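PDB 3S4K: putative esterase Rv1847/MT1895 from Mycobacterium tuberculosis, which probably hydrolyses acyl-CoA thioesters, perhaps 1,4-dihydroxy-2-naphthoyl-CoA, as a hotdog-fold enzyme of the PaaI thioesterase family. Local coordinates for residues L25-T30 / C60-S65; I66-A71 / V135-L140; T105-H110 / L117-I122. All coordinates share one frame; numbering follows the deposited sequence. Where two conformers were deposited one is given.

Contact 1: L25-T30 / C60-S65; sequences LGLQFT and CAMIES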
ATOM      1  N   LEU A  25      -0.058  12.383   1.691  1.00 12.05           N
ATOM      2  CA  LEU A  25       1.219  11.762   1.964  1.00 12.26           C
ATOM      3  C   LEU A  25       2.353  12.772   2.054  1.00 12.08           C
ATOM      4  O   LEU A  25       3.365  12.471   2.656  1.00 12.23           O
ATOM      5  CB  LEU A  25       1.583  10.745   0.878  1.00 12.48           C
ATOM      6  CG  LEU A  25       0.669   9.532   0.703  1.00 14.05           C
ATOM      7  CD1 LEU A  25       1.082   8.683  -0.517  1.00 14.39           C
ATOM      8  CD2 LEU A  25       0.671   8.678   1.957  1.00 16.83           C
ATOM      9  N   GLY A  26       2.197  13.930   1.420  1.00 11.33           N
ATOM     10  CA  GLY A  26       3.303  14.884   1.256  1.00 11.35           C
ATOM     11  C   GLY A  26       4.245  14.505   0.116  1.00 10.46           C
ATOM     12  O   GLY A  26       5.408  14.921   0.097  1.00 11.01           O
ATOM     13  N   LEU A  27       3.735  13.732  -0.840  1.00 10.18           N
ATOM     14  CA  LEU A  27       4.552  13.201  -1.930  1.00 10.01           C
ATOM     15  C   LEU A  27       4.734  14.276  -2.993  1.00 10.58           C
ATOM     16  O   LEU A  27       3.746  14.802  -3.523  1.00 12.21           O
ATOM     17  CB  LEU A  27       3.897  11.948  -2.546  1.00  9.47           C
ATOM     18  CG  LEU A  27       4.753  11.152  -3.538  1.00  9.29           C
ATOM     19  CD1 LEU A  27       6.038  10.620  -2.915  1.00  9.80           C
ATOM     20  CD2 LEU A  27       3.940  10.007  -4.171  1.00 11.49           C
ATOM     21  N   GLN A  28       5.986  14.569  -3.334  1.00 10.67           N
ATOM     22  CA  GLN A  28       6.334  15.600  -4.323  1.00 11.62           C
ATOM     23  C   GLN A  28       7.218  14.982  -5.407  1.00 10.13           C
ATOM     24  O   GLN A  28       8.252  14.405  -5.086  1.00 10.44           O
ATOM     25  CB  GLN A  28       7.070  16.748  -3.631  1.00 12.43           C
ATOM     26  CG  GLN A  28       6.157  17.579  -2.751  1.00 18.04           C
ATOM     27  CD  GLN A  28       6.863  18.749  -2.085  1.00 23.82           C
ATOM     28  OE1 GLN A  28       8.087  18.904  -2.180  1.00 29.42           O
ATOM     29  NE2 GLN A  28       6.090  19.586  -1.413  1.00 28.49           N
ATOM     30  N   PHE A  29       6.797  15.071  -6.671  1.00  9.54           N
ATOM     31  CA  PHE A  29       7.584  14.469  -7.774  1.00  8.12           C
ATOM     32  C   PHE A  29       8.679  15.412  -8.200  1.00  8.79           C
ATOM     33  O   PHE A  29       8.473  16.646  -8.252  1.00  8.30           O
ATOM     34  CB  PHE A  29       6.741  14.156  -9.007  1.00  8.68           C
ATOM     35  CG  PHE A  29       5.956  12.912  -8.894  1.00  8.92           C
ATOM     36  CD1 PHE A  29       4.861  12.861  -8.051  1.00 11.80           C
ATOM     37  CD2 PHE A  29       6.311  11.774  -9.617  1.00  9.39           C
ATOM     38  CE1 PHE A  29       4.127  11.703  -7.934  1.00 12.31           C
ATOM     39  CE2 PHE A  29       5.593  10.633  -9.506  1.00 10.91           C
ATOM     40  CZ  PHE A  29       4.485  10.586  -8.650  1.00 11.22           C
ATOM     41  N   THR A  30       9.838  14.821  -8.486  1.00  8.20           N
ATOM     42  CA  THR A  30      11.004  15.553  -8.992  1.00  8.71           C
ATOM     43  C   THR A  30      11.325  15.256 -10.455  1.00  8.65           C
ATOM     44  O   THR A  30      11.940  16.086 -11.139  1.00  8.28           O
ATOM     45  CB  THR A  30      12.255  15.261  -8.152  1.00  9.19           C
ATOM     46  OG1 THR A  30      12.514  13.843  -8.078  1.00  8.46           O
ATOM     47  CG2 THR A  30      12.090  15.825  -6.777  1.00  9.41           C
ATOM     48  N   CYS A  60       3.812   1.348   0.338  1.00  6.77           N
ATOM     49  CA  CYS A  60       2.897   0.835  -0.691  1.00  7.08           C
ATOM     50  C   CYS A  60       2.299   1.933  -1.564  1.00  6.54           C
ATOM     51  O   CYS A  60       2.272   1.831  -2.779  1.00  5.55           O
ATOM     52  CB  CYS A  60       1.792   0.042  -0.049  1.00  7.62           C
ATOM     53  SG  CYS A  60       2.328  -1.457   0.770  1.00 10.54           S
ATOM     54  N   ALA A  61       1.823   2.997  -0.929  1.00  6.52           N
ATOM     55  CA  ALA A  61       1.162   4.074  -1.632  1.00  6.73           C
ATOM     56  C   ALA A  61       2.111   4.884  -2.504  1.00  7.25           C
ATOM     57  O   ALA A  61       1.810   5.249  -3.645  1.00  6.94           O
ATOM     58  CB  ALA A  61       0.446   4.992  -0.605  1.00  7.42           C
ATOM     59  N   MET A  62       3.279   5.164  -1.949  1.00  8.40           N
ATOM     60  CA  MET A  62       4.367   5.845  -2.667  0.50  8.26           C
ATOM     61  C   MET A  62       4.728   5.083  -3.931  1.00  8.13           C
ATOM     62  O   MET A  62       4.826   5.646  -5.035  1.00  7.24           O
ATOM     63  CB  MET A  62       5.633   5.905  -1.810  0.50  9.07           C
ATOM     64  CG  MET A  62       5.774   7.090  -0.894  0.50 10.14           C
ATOM     65  SD  MET A  62       7.495   7.180  -0.318  0.50 13.44           S
ATOM     66  CE  MET A  62       8.369   7.843  -1.731  0.50 10.54           C
ATOM     67  N   ILE A  63       4.927   3.786  -3.763  1.00  7.16           N
ATOM     68  CA  ILE A  63       5.281   2.887  -4.853  1.00  6.86           C
ATOM     69  C   ILE A  63       4.170   2.914  -5.898  1.00  7.21           C
ATOM     70  O   ILE A  63       4.431   3.036  -7.080  1.00  6.80           O
ATOM     71  CB  ILE A  63       5.591   1.474  -4.282  1.00  6.29           C
ATOM     72  CG1 ILE A  63       6.965   1.495  -3.622  1.00  7.87           C
ATOM     73  CG2 ILE A  63       5.463   0.334  -5.360  1.00  6.31           C
ATOM     74  CD1 ILE A  63       7.175   0.409  -2.589  1.00  9.44           C
ATOM     75  N   GLU A  64       2.923   2.878  -5.452  1.00  6.46           N
ATOM     76  CA  GLU A  64       1.785   2.898  -6.381  1.00  7.54           C
ATOM     77  C   GLU A  64       1.743   4.182  -7.217  1.00  7.81           C
ATOM     78  O   GLU A  64       1.584   4.137  -8.452  1.00  7.84           O
ATOM     79  CB  GLU A  64       0.484   2.708  -5.589  1.00  7.63           C
ATOM     80  CG  GLU A  64      -0.783   2.616  -6.448  1.00  9.87           C
ATOM     81  CD  GLU A  64      -0.942   1.296  -7.168  1.00 13.16           C
ATOM     82  OE1 GLU A  64      -0.156   0.356  -6.909  1.00 10.22           O
ATOM     83  OE2 GLU A  64      -1.880   1.204  -8.007  1.00 17.73           O
ATOM     84  N   SER A  65       1.916   5.324  -6.550  1.00  8.55           N
ATOM     85  CA  SER A  65       1.886   6.630  -7.201  0.50  8.19           C
ATOM     86  C   SER A  65       3.002   6.801  -8.224  1.00  7.96           C
ATOM     87  O   SER A  65       2.777   7.222  -9.356  1.00  7.58           O
ATOM     88  CB  SER A  65       2.003   7.754  -6.165  0.50  8.45           C
ATOM     89  OG  SER A  65       0.767   7.977  -5.517  0.50  8.73           O
TER

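Contact 2: I66-A71 / V135-L140; sequences IASMAA and VRLQNL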
ATOM      1  N   ILE A  66       4.218   6.503  -7.818  1.00  7.45           N
ATOM      2  CA  ILE A  66       5.378   6.769  -8.694  1.00  6.72           C
ATOM      3  C   ILE A  66       5.294   5.885  -9.938  1.00  7.69           C
ATOM      4  O   ILE A  66       5.477   6.348 -11.067  1.00  7.69           O
ATOM      5  CB  ILE A  66       6.725   6.607  -7.927  1.00  7.80           C
ATOM      6  CG1 ILE A  66       6.775   7.577  -6.744  1.00  6.64           C
ATOM      7  CG2 ILE A  66       7.930   6.920  -8.881  1.00  5.52           C
ATOM      8  CD1 ILE A  66       7.977   7.404  -5.781  1.00  9.00           C
ATOM      9  N   ALA A  67       4.985   4.606  -9.740  1.00  7.96           N
ATOM     10  CA  ALA A  67       4.785   3.662 -10.840  1.00  8.43           C
ATOM     11  C   ALA A  67       3.649   4.064 -11.784  1.00  8.50           C
ATOM     12  O   ALA A  67       3.796   4.011 -13.016  1.00  8.86           O
ATOM     13  CB  ALA A  67       4.525   2.257 -10.279  1.00  8.74           C
ATOM     14  N   SER A  68       2.493   4.423 -11.224  1.00  8.73           N
ATOM     15  CA  SER A  68       1.354   4.774 -12.065  1.00  9.03           C
ATOM     16  C   SER A  68       1.632   6.014 -12.895  1.00  8.59           C
ATOM     17  O   SER A  68       1.225   6.069 -14.049  1.00  8.31           O
ATOM     18  CB  SER A  68       0.069   4.967 -11.250  1.00  9.61           C
ATOM     19  OG  SER A  68      -0.153   3.869 -10.391  1.00 13.01           O
ATOM     20  N   MET A  69       2.349   7.007 -12.340  1.00  7.86           N
ATOM     21  CA  MET A  69       2.615   8.229 -13.097  1.00  8.16           C
ATOM     22  C   MET A  69       3.631   7.953 -14.220  1.00  7.62           C
ATOM     23  O   MET A  69       3.459   8.430 -15.351  1.00  7.31           O
ATOM     24  CB  MET A  69       3.083   9.369 -12.182  1.00  8.93           C
ATOM     25  CG  MET A  69       2.014   9.824 -11.188  1.00 11.51           C
ATOM     26  SD  MET A  69       0.510  10.484 -11.957  1.00 19.18           S
ATOM     27  CE  MET A  69       1.274  11.653 -13.008  1.00 15.13           C
ATOM     28  N   ALA A  70       4.650   7.144 -13.926  1.00  7.64           N
ATOM     29  CA  ALA A  70       5.607   6.713 -14.954  1.00  7.74           C
ATOM     30  C   ALA A  70       4.848   5.985 -16.083  1.00  7.62           C
ATOM     31  O   ALA A  70       5.085   6.213 -17.288  1.00  8.00           O
ATOM     32  CB  ALA A  70       6.692   5.799 -14.351  1.00  8.48           C
ATOM     33  N   ALA A  71       3.933   5.111 -15.683  1.00  7.36           N
ATOM     34  CA  ALA A  71       3.184   4.292 -16.643  1.00  7.94           C
ATOM     35  C   ALA A  71       2.311   5.153 -17.542  1.00  7.88           C
ATOM     36  O   ALA A  71       2.247   4.948 -18.749  1.00  8.54           O
ATOM     37  CB  ALA A  71       2.367   3.229 -15.913  1.00  7.25           C
ATOM     38  N   VAL A 135       4.718  -2.828  -9.438  1.00  7.36           N
ATOM     39  CA  VAL A 135       3.344  -2.519  -9.741  1.00  7.49           C
ATOM     40  C   VAL A 135       3.007  -2.959 -11.156  1.00  6.53           C
ATOM     41  O   VAL A 135       3.700  -2.579 -12.104  1.00  6.93           O
ATOM     42  CB  VAL A 135       3.092  -1.010  -9.570  1.00  6.85           C
ATOM     43  CG1 VAL A 135       1.621  -0.664  -9.840  1.00  9.09           C
ATOM     44  CG2 VAL A 135       3.522  -0.562  -8.177  1.00  6.27           C
ATOM     45  N   ARG A 136       1.932  -3.740 -11.277  1.00  6.25           N
ATOM     46  CA  ARG A 136       1.425  -4.207 -12.563  1.00  7.47           C
ATOM     47  C   ARG A 136       0.207  -3.366 -12.904  1.00  7.54           C
ATOM     48  O   ARG A 136      -0.695  -3.214 -12.064  1.00  7.78           O
ATOM     49  CB  ARG A 136       1.077  -5.681 -12.494  1.00  7.12           C
ATOM     50  CG  ARG A 136       0.472  -6.252 -13.788  1.00  7.37           C
ATOM     51  CD  ARG A 136       0.217  -7.721 -13.660  1.00  9.54           C
ATOM     52  NE  ARG A 136       1.463  -8.476 -13.723  1.00 11.68           N
ATOM     53  CZ  ARG A 136       2.125  -8.779 -14.839  1.00 13.29           C
ATOM     54  NH1 ARG A 136       1.701  -8.381 -16.036  1.00 12.40           N
ATOM     55  NH2 ARG A 136       3.275  -9.446 -14.746  1.00 14.80           N
ATOM     56  N   LEU A 137       0.199  -2.811 -14.117  1.00  7.51           N
ATOM     57  CA  LEU A 137      -0.878  -1.949 -14.578  1.00  8.41           C
ATOM     58  C   LEU A 137      -1.460  -2.468 -15.883  1.00  8.71           C
ATOM     59  O   LEU A 137      -0.752  -3.037 -16.697  1.00  8.55           O
ATOM     60  CB  LEU A 137      -0.377  -0.515 -14.773  1.00  8.33           C
ATOM     61  CG  LEU A 137       0.160   0.163 -13.508  1.00  8.56           C
ATOM     62  CD1 LEU A 137       1.691   0.112 -13.515  1.00  9.42           C
ATOM     63  CD2 LEU A 137      -0.424   1.598 -13.298  1.00  9.96           C
ATOM     64  N   GLN A 138      -2.753  -2.219 -16.071  1.00  9.11           N
ATOM     65  CA  GLN A 138      -3.408  -2.372 -17.348  1.00  9.74           C
ATOM     66  C   GLN A 138      -3.418  -1.056 -18.106  1.00  9.72           C
ATOM     67  O   GLN A 138      -3.737  -0.009 -17.533  1.00  9.69           O
ATOM     68  CB  GLN A 138      -4.875  -2.789 -17.128  1.00 10.67           C
ATOM     69  CG  GLN A 138      -5.111  -4.219 -17.273  1.00 13.27           C
ATOM     70  CD  GLN A 138      -6.593  -4.599 -17.185  1.00 14.47           C
ATOM     71  OE1 GLN A 138      -7.515  -3.802 -17.460  1.00 18.36           O
ATOM     72  NE2 GLN A 138      -6.817  -5.824 -16.809  1.00 13.07           N
ATOM     73  N   ASN A 139      -3.090  -1.103 -19.393  1.00  8.78           N
ATOM     74  CA  ASN A 139      -3.298   0.036 -20.277  1.00  8.92           C
ATOM     75  C   ASN A 139      -4.745   0.020 -20.766  1.00  9.55           C
ATOM     76  O   ASN A 139      -5.221  -1.009 -21.200  1.00 10.36           O
ATOM     77  CB  ASN A 139      -2.362  -0.049 -21.473  1.00  8.65           C
ATOM     78  CG  ASN A 139      -0.891   0.030 -21.073  1.00 10.36           C
ATOM     79  OD1 ASN A 139      -0.526   0.734 -20.119  1.00  9.56           O
ATOM     80  ND2 ASN A 139      -0.039  -0.699 -21.805  1.00 10.17           N
ATOM     81  N   LEU A 140      -5.416   1.165 -20.714  1.00  9.58           N
ATOM     82  CA  LEU A 140      -6.806   1.299 -21.132  1.00 10.94           C
ATOM     83  C   LEU A 140      -6.842   2.203 -22.336  1.00 11.64           C
ATOM     84  O   LEU A 140      -6.186   3.236 -22.342  1.00 11.88           O
ATOM     85  CB  LEU A 140      -7.616   1.939 -20.018  1.00 10.53           C
ATOM     86  CG  LEU A 140      -7.649   1.178 -18.700  1.00 11.68           C
ATOM     87  CD1 LEU A 140      -8.299   2.052 -17.605  1.00 14.37           C
ATOM     88  CD2 LEU A 140      -8.377  -0.157 -18.865  1.00 13.69           C
TER

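Contact 3: T105-H110 / L117-I122; sequences TAEPLH and LWLVTI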
ATOM      1  N   THR A 105      12.360   5.862  -6.787  1.00  8.22           N
ATOM      2  CA  THR A 105      12.596   5.888  -8.223  1.00  9.17           C
ATOM      3  C   THR A 105      11.917   4.688  -8.871  1.00  9.29           C
ATOM      4  O   THR A 105      12.104   3.574  -8.399  1.00  9.98           O
ATOM      5  CB  THR A 105      14.087   5.772  -8.517  1.00  9.33           C
ATOM      6  OG1 THR A 105      14.779   6.901  -7.978  1.00 13.26           O
ATOM      7  CG2 THR A 105      14.349   5.679 -10.023  1.00 10.88           C
ATOM      8  N   ALA A 106      11.173   4.935  -9.953  1.00  9.33           N
ATOM      9  CA  ALA A 106      10.553   3.882 -10.763  1.00  9.17           C
ATOM     10  C   ALA A 106      11.411   3.614 -11.993  1.00  9.30           C
ATOM     11  O   ALA A 106      11.832   4.564 -12.663  1.00  9.17           O
ATOM     12  CB  ALA A 106       9.155   4.252 -11.197  1.00  9.95           C
ATOM     13  N   GLU A 107      11.657   2.328 -12.254  1.00  9.12           N
ATOM     14  CA  GLU A 107      12.344   1.812 -13.454  1.00 10.41           C
ATOM     15  C   GLU A 107      11.432   0.803 -14.119  1.00  9.19           C
ATOM     16  O   GLU A 107      10.731   0.065 -13.436  1.00  8.90           O
ATOM     17  CB  GLU A 107      13.584   1.004 -13.093  1.00 11.22           C
ATOM     18  CG  GLU A 107      14.658   1.620 -12.318  1.00 16.63           C
ATOM     19  CD  GLU A 107      15.549   0.515 -11.781  1.00 20.39           C
ATOM     20  OE1 GLU A 107      16.129  -0.246 -12.608  1.00 24.61           O
ATOM     21  OE2 GLU A 107      15.581   0.339 -10.556  1.00 20.68           O
ATOM     22  N   PRO A 108      11.453   0.723 -15.454  1.00  8.65           N
ATOM     23  CA  PRO A 108      10.574  -0.177 -16.154  1.00  8.92           C
ATOM     24  C   PRO A 108      11.068  -1.623 -16.222  1.00  9.30           C
ATOM     25  O   PRO A 108      12.254  -1.876 -16.478  1.00 10.10           O
ATOM     26  CB  PRO A 108      10.504   0.438 -17.543  1.00  9.82           C
ATOM     27  CG  PRO A 108      11.848   1.043 -17.738  1.00  8.88           C
ATOM     28  CD  PRO A 108      12.246   1.548 -16.379  1.00  9.82           C
ATOM     29  N   LEU A 109      10.157  -2.556 -15.955  1.00  8.76           N
ATOM     30  CA  LEU A 109      10.409  -3.976 -16.154  1.00  9.52           C
ATOM     31  C   LEU A 109       9.767  -4.531 -17.419  1.00 10.04           C
ATOM     32  O   LEU A 109      10.355  -5.401 -18.060  1.00 10.75           O
ATOM     33  CB  LEU A 109       9.935  -4.786 -14.937  1.00  9.01           C
ATOM     34  CG  LEU A 109      10.552  -4.347 -13.601  1.00  9.12           C
ATOM     35  CD1 LEU A 109      10.022  -5.229 -12.445  1.00  9.72           C
ATOM     36  CD2 LEU A 109      12.075  -4.396 -13.636  1.00 12.38           C
ATOM     37  N   HIS A 110       8.559  -4.072 -17.742  1.00  9.29           N
ATOM     38  CA  HIS A 110       7.852  -4.479 -18.961  1.00  9.70           C
ATOM     39  C   HIS A 110       6.931  -3.354 -19.374  1.00 10.54           C
ATOM     40  O   HIS A 110       6.221  -2.795 -18.540  1.00 10.09           O
ATOM     41  CB  HIS A 110       7.011  -5.747 -18.761  1.00  9.90           C
ATOM     42  CG  HIS A 110       6.120  -6.046 -19.932  1.00 10.60           C
ATOM     43  ND1 HIS A 110       6.607  -6.582 -21.107  1.00 12.12           N
ATOM     44  CD2 HIS A 110       4.796  -5.823 -20.139  1.00 12.44           C
ATOM     45  CE1 HIS A 110       5.616  -6.706 -21.973  1.00 11.08           C
ATOM     46  NE2 HIS A 110       4.506  -6.244 -21.416  1.00 12.17           N
ATOM     47  N   LEU A 117       4.742  -3.222 -16.222  1.00  6.55           N
ATOM     48  CA  LEU A 117       5.261  -3.641 -14.952  1.00  7.35           C
ATOM     49  C   LEU A 117       6.420  -2.691 -14.600  1.00  7.19           C
ATOM     50  O   LEU A 117       7.385  -2.562 -15.379  1.00  7.66           O
ATOM     51  CB  LEU A 117       5.670  -5.126 -15.019  1.00  7.67           C
ATOM     52  CG  LEU A 117       6.123  -5.758 -13.703  1.00  9.53           C
ATOM     53  CD1 LEU A 117       4.968  -5.896 -12.741  1.00 12.91           C
ATOM     54  CD2 LEU A 117       6.826  -7.100 -13.914  1.00  8.74           C
ATOM     55  N   TRP A 118       6.333  -2.025 -13.445  1.00  6.73           N
ATOM     56  CA  TRP A 118       7.326  -1.053 -12.984  1.00  6.65           C
ATOM     57  C   TRP A 118       7.889  -1.445 -11.613  1.00  6.61           C
ATOM     58  O   TRP A 118       7.151  -1.941 -10.764  1.00  6.85           O
ATOM     59  CB  TRP A 118       6.725   0.355 -12.859  1.00  7.69           C
ATOM     60  CG  TRP A 118       6.440   0.974 -14.208  1.00  4.82           C
ATOM     61  CD1 TRP A 118       5.354   0.776 -14.981  1.00  7.72           C
ATOM     62  CD2 TRP A 118       7.281   1.883 -14.924  1.00  6.23           C
ATOM     63  NE1 TRP A 118       5.440   1.512 -16.139  1.00 10.18           N
ATOM     64  CE2 TRP A 118       6.631   2.186 -16.142  1.00  7.96           C
ATOM     65  CE3 TRP A 118       8.527   2.458 -14.663  1.00  8.10           C
ATOM     66  CZ2 TRP A 118       7.177   3.067 -17.085  1.00  8.55           C
ATOM     67  CZ3 TRP A 118       9.076   3.297 -15.612  1.00  7.98           C
ATOM     68  CH2 TRP A 118       8.397   3.603 -16.803  1.00  7.21           C
ATOM     69  N   LEU A 119       9.197  -1.237 -11.422  1.00  5.93           N
ATOM     70  CA  LEU A 119       9.882  -1.421 -10.135  1.00  5.81           C
ATOM     71  C   LEU A 119      10.113  -0.050  -9.493  1.00  6.58           C
ATOM     72  O   LEU A 119      10.615   0.877 -10.144  1.00  7.34           O
ATOM     73  CB  LEU A 119      11.245  -2.080 -10.349  1.00  7.12           C
ATOM     74  CG  LEU A 119      12.192  -2.049  -9.159  1.00  7.83           C
ATOM     75  CD1 LEU A 119      11.623  -2.911  -8.051  1.00  8.86           C
ATOM     76  CD2 LEU A 119      13.576  -2.571  -9.575  1.00  9.58           C
ATOM     77  N   VAL A 120       9.768   0.069  -8.216  1.00  5.90           N
ATOM     78  CA  VAL A 120      10.011   1.289  -7.461  1.00  5.94           C
ATOM     79  C   VAL A 120      10.805   0.932  -6.218  1.00  6.11           C
ATOM     80  O   VAL A 120      10.421   0.022  -5.466  1.00  7.09           O
ATOM     81  CB  VAL A 120       8.699   1.966  -7.047  1.00  6.13           C
ATOM     82  CG1 VAL A 120       8.983   3.289  -6.310  1.00  7.52           C
ATOM     83  CG2 VAL A 120       7.782   2.161  -8.267  1.00  6.96           C
ATOM     84  N   THR A 121      11.906   1.654  -6.010  1.00  6.41           N
ATOM     85  CA  THR A 121      12.805   1.434  -4.870  1.00  6.19           C
ATOM     86  C   THR A 121      12.796   2.703  -4.028  1.00  6.32           C
ATOM     87  O   THR A 121      13.046   3.806  -4.541  1.00  7.07           O
ATOM     88  CB  THR A 121      14.251   1.090  -5.315  1.00  6.54           C
ATOM     89  OG1 THR A 121      14.210   0.011  -6.259  1.00  5.91           O
ATOM     90  CG2 THR A 121      15.167   0.720  -4.104  1.00  8.32           C
ATOM     91  N   ILE A 122      12.556   2.537  -2.731  1.00  5.92           N
ATOM     92  CA  ILE A 122      12.514   3.653  -1.788  0.50  6.65           C
ATOM     93  C   ILE A 122      13.736   3.616  -0.886  1.00  6.81           C
ATOM     94  O   ILE A 122      14.004   2.598  -0.248  1.00  7.36           O
ATOM     95  CB  ILE A 122      11.268   3.595  -0.893  0.50  6.69           C
ATOM     96  CG1 ILE A 122      10.018   3.334  -1.741  0.50  7.95           C
ATOM     97  CG2 ILE A 122      11.132   4.877  -0.122  0.50  7.46           C
ATOM     98  CD1 ILE A 122       8.736   3.830  -1.091  0.50  7.12           C
TER
HETATM   99  O   HOH W   1      13.918   1.281  -8.761  1.00 10.99           O

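Contact 1: L25-T30 / C60-S65
Leu27 lays its two methyl branches against one flank of the helix that runs through residues 60-65, and its path shows how a single leucine can join a loop to two turns of helix. From CB, directed at the helix, CG stands anti to the backbone N (chi1 -170°), which carries the fork inward. There the branches part: CD1 reaches the methyl end of Met62, 3.8 Å from CE in one of that side chain's two conformers, and passes its CG as well, while CD2 settles 3.6 Å from CB of Ser65, further along the helix. Leu25 touches the helix one turn before Ser65, its CD1 lying 3.7 Å from CB of Ala61. Phe29 meets the helix differently. Its ring brings an edge, with CZ 3.8 Å from O of Ser65 and that oxygen near the ring plane.

No hydrogen bond crosses between the segments; in one of two conformers, OG of Ser65 is hydrogen-bonded to Asp22 OD1 and to His55 NE2 of the second subunit. Gly26, with positive phi, is the C' residue of the Schellman motif that ends helix 20-25, and on either side of it Leu25 and Leu27 both direct CB at the helix. Packing of the N-terminal helix and first strand on the long central helix 56-75, close to the subunit interface, is consistent with the dimeric hotdog fold of PaaI-type thioesterases.

Contact 2: I66-A71 / V135-L140
Ala67 and Val135 make the close end of this contact, where a helix with only a methyl to offer can come right up to a strand. CB of Ala67 sits 3.6 Å from CB of Val135 and almost as near to CG2, so the methyl meets the valine at its branch point and along CG2. The CA atoms of the pair are 6.4 Å apart. Two residues along the strand, where the CA atoms of Ser68 and Leu137 are 7.5 Å apart, Leu137 spans the wider gap with a longer side chain. Its CD1 is 4.0 Å from CB of Ala71, while CD2 lies mainly against Ser68 and approaches OG at 3.7 Å; its first torsion, with CG anti to the carbonyl carbon (chi1 -61°), places the fork between these two helix residues.

The segments run in broadly the same direction, their axes inclined at 40° and 9.0 Å apart at closest approach. This is the hotdog fold in its essentials, the helix 56-75 as the sausage and the curved antiparallel sheet as the bun, here represented by strand 129-140. Ala67 and Ala71 also touch Trp118 on the neighbouring strand 115-123.

Toward the C-terminal end of the strand the packing on residues 66-71 thins out. Asn139 packs instead on Leu75, further along the same helix, and its amide is held by Gln116 and by the carbonyl of Arg113. On the partly exposed side of the helix, the hydroxyl of Ser68 returns a hydrogen bond to O of Glu64, one turn back, and so presents Leu137 with an oxygen already engaged by its own helix.

Contact 3: T105-H110 / L117-I122
Pro108 and Trp118 face each other as a non-hydrogen-bonded pair in an antiparallel hairpin of the hotdog sheet, just before a classic beta bulge in which Leu109 and His110 both stand opposite Leu117. Backbone hydrogen bonds set the frame. Thr105 with Thr121 and Glu107 with Leu119 each exchange two bonds, those of the second pair being the shorter and straighter, with Leu119 N 2.8 Å from Glu107 O. At the bulge, O of Leu117 takes two donors: Leu109 N at 2.8 Å, tilted from the carbonyl plane, and His110 N at 3.0 Å, in that plane on a lone pair. Leu117 N closes the pattern by donating to His110 O.

Apolar contacts divide between the two faces. Facing the helix 56-75, the indole of Trp118 lies beneath Pro108, whose CB stands over the six-membered ring in a CH-pi contact, 3.9 Å from its centroid and 17° off the normal. Ala106 CB approaches this ring obliquely and also meets CG2 of Val120. On the other face, Leu109 lays CD1 across Leu117 CD2 and Leu119 CB, each at 4.0 Å.

Among polar side-chain contacts, Trp118 NE1 is hydrogen-bonded to Gln116 OE1 on the helix-facing side, while those of the other face involve a water. Glu107, its chain extended beyond CG, runs alongside Leu119, and its OE2 receives a hydrogen bond from the water at 2.6 Å; the same water donates to Thr105 O and also bonds Thr121 OG1, 2.8 Å away.

In the fold
The three contacts illustrate how a hotdog subunit wraps sheet around helix. Contacts 1 and 2 are buried and use successive turns of helix 56-75, the first against the end of helix 20-25 and the start of strand 28-33, beside the second subunit, the second against strand 129-140, where no other chain of the assembly touches. Both rest mainly on apolar packing, with a serine in each and no hydrogen bond between their segments. Contact 3 joins two strands of the sheet through backbone hydrogen bonds, with one face turned to the helix and the other partly exposed. Trp118 of contact 3 packs on Ala70 of contact 2, and Val120 of contact 3 meets Ile63 of contact 1.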